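Local atomic coordinates of Lmo0135 protein (Listeria monocytogenes EGD-e, PDB entry 5ISU), a protein that probably binds peptides outside the cell as the substrate-binding component of an ABC transporter. Residues G188-L193 with T210-K215. Numbering follows the deposited sequence.
Sequences GEYVSL and TFRITK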
# COMPACT_ATOMS: atom_id res chain seq x y z
N GLY A 188 -7.99 18.70 13.53
CA GLY A 188 -8.83 19.03 12.38
C GLY A 188 -8.40 20.22 11.53
O GLY A 188 -9.11 20.60 10.60
N GLU A 189 -7.23 20.80 11.83
CA GLU A 189 -6.77 21.96 11.07
C GLU A 189 -5.41 21.77 10.41
O GLU A 189 -5.30 21.97 9.20
CB GLU A 189 -6.77 23.22 11.95
CG GLU A 189 -8.14 23.61 12.49
CD GLU A 189 -8.12 24.94 13.26
OE1 GLU A 189 -7.51 25.92 12.77
OE2 GLU A 189 -8.75 25.01 14.33
N TYR A 190 -4.38 21.42 11.18
CA TYR A 190 -3.04 21.25 10.59
C TYR A 190 -2.01 20.62 11.52
O TYR A 190 -2.21 20.54 12.74
CB TYR A 190 -2.44 22.61 10.10
CG TYR A 190 -2.18 23.61 11.22
CD1 TYR A 190 -1.02 23.55 11.99
CD2 TYR A 190 -3.11 24.62 11.50
CE1 TYR A 190 -0.79 24.47 13.01
CE2 TYR A 190 -2.89 25.54 12.52
CZ TYR A 190 -1.73 25.46 13.27
OH TYR A 190 -1.55 26.36 14.28
N VAL A 191 -0.93 20.16 10.90
CA VAL A 191 0.25 19.65 11.60
C VAL A 191 1.42 20.48 11.05
O VAL A 191 1.61 20.50 9.84
CB VAL A 191 0.54 18.18 11.32
CG1 VAL A 191 1.79 17.74 12.09
CG2 VAL A 191 -0.65 17.31 11.71
N SER A 192 2.16 21.17 11.92
CA SER A 192 3.31 21.99 11.47
C SER A 192 4.63 21.36 11.90
O SER A 192 4.74 20.81 13.01
CB SER A 192 3.22 23.43 11.98
OG SER A 192 3.15 23.47 13.39
N LEU A 193 5.62 21.44 11.01
CA LEU A 193 6.93 20.87 11.25
C LEU A 193 8.00 21.87 10.82
O LEU A 193 7.73 22.80 10.06
CB LEU A 193 7.08 19.62 10.38
CG LEU A 193 6.02 18.52 10.35
CD1 LEU A 193 6.37 17.54 9.23
CD2 LEU A 193 5.90 17.77 11.66
N THR A 210 3.90 22.30 6.50
CA THR A 210 2.64 22.25 7.19
C THR A 210 1.74 21.31 6.43
O THR A 210 1.68 21.39 5.20
CB THR A 210 1.96 23.64 7.22
OG1 THR A 210 2.83 24.58 7.85
CG2 THR A 210 0.62 23.61 7.98
N PHE A 211 1.09 20.39 7.14
CA PHE A 211 0.12 19.49 6.52
C PHE A 211 -1.23 20.09 6.83
O PHE A 211 -1.64 20.10 7.98
CB PHE A 211 0.23 18.06 7.06
CG PHE A 211 1.45 17.34 6.58
CD1 PHE A 211 1.42 16.61 5.40
CD2 PHE A 211 2.64 17.40 7.29
CE1 PHE A 211 2.54 15.94 4.94
CE2 PHE A 211 3.77 16.75 6.83
CZ PHE A 211 3.72 16.01 5.67
N ARG A 212 -1.89 20.60 5.78
CA ARG A 212 -3.21 21.26 5.89
C ARG A 212 -4.36 20.29 5.64
O ARG A 212 -4.48 19.72 4.56
CB ARG A 212 -3.27 22.42 4.88
CG ARG A 212 -4.60 23.13 4.72
CD ARG A 212 -5.12 23.74 6.00
NE ARG A 212 -4.26 24.81 6.52
CZ ARG A 212 -4.52 25.50 7.64
NH1 ARG A 212 -5.62 25.24 8.36
NH2 ARG A 212 -3.68 26.45 8.04
N ILE A 213 -5.25 20.17 6.61
CA ILE A 213 -6.37 19.24 6.54
C ILE A 213 -7.62 19.85 5.87
O ILE A 213 -8.31 20.63 6.49
CB ILE A 213 -6.74 18.76 7.97
CG1 ILE A 213 -5.51 18.16 8.66
CG2 ILE A 213 -7.89 17.76 7.92
CD1 ILE A 213 -5.74 17.74 10.10
N THR A 214 -7.89 19.48 4.62
CA THR A 214 -9.09 19.97 3.89
C THR A 214 -9.71 18.80 3.11
O THR A 214 -9.11 18.28 2.15
CB THR A 214 -8.81 21.17 2.95
OG1 THR A 214 -8.08 22.19 3.65
CG2 THR A 214 -10.14 21.78 2.40
N LYS A 215 -10.92 18.43 3.54
CA LYS A 215 -11.70 17.32 3.01
C LYS A 215 -12.32 17.59 1.63
O LYS A 215 -12.08 16.83 0.68
CB LYS A 215 -12.80 17.02 4.04
CG LYS A 215 -13.59 15.73 3.87
CD LYS A 215 -14.47 15.52 5.10
CE LYS A 215 -15.26 14.22 5.04
NZ LYS A 215 -16.26 14.23 3.94
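Two central strands of a four-stranded mixed sheet meet here in antiparallel register, Val191 opposite Phe211, in a solute-binding protein of the periplasmic-binding-protein class. Strand 19-24 borders 210-213 and strand 180-186 borders 190-193. Val191 and Phe211 form the hydrogen-bonded pair: Val191 N donates to Phe211 O over 3.0 Å. Phe211 N returns a bond of 2.8 Å to Val191 O. Farther along, Ile213 N bonds to Glu189 O at 3.2 Å, just before the strand, where Glu189 and Tyr190 form a classic beta bulge against strand 180-186. Ile213 CD1 packs on the backbone of Gly188 and Glu189, 3.9 Å from Gly188 C; the positive phi of this loop glycine suits a residue without a side chain.

The two faces differ in character. Val191, Leu193 and Phe211 are buried beneath helix 39-48, a place for apolar side chains; Leu193 brings CD1 to the edge of the Phe211 ring, in its plane, 3.6 Å from CE2. Tyr190, Ser192, Thr210 and Arg212 occupy the other, partly exposed face, where polar ends are readily accommodated. Tyr190 OH bonds to Glu184 of strand 180-186, while its CB packs 3.9 Å from Thr210 CG2. The Arg212 chain, bent at chi2 (59°) and chi3, folds its guanidinium back across the neighbouring strand, so that one face lies against Tyr190 CB and NH2 stands 4.0 Å from Tyr190 CD2.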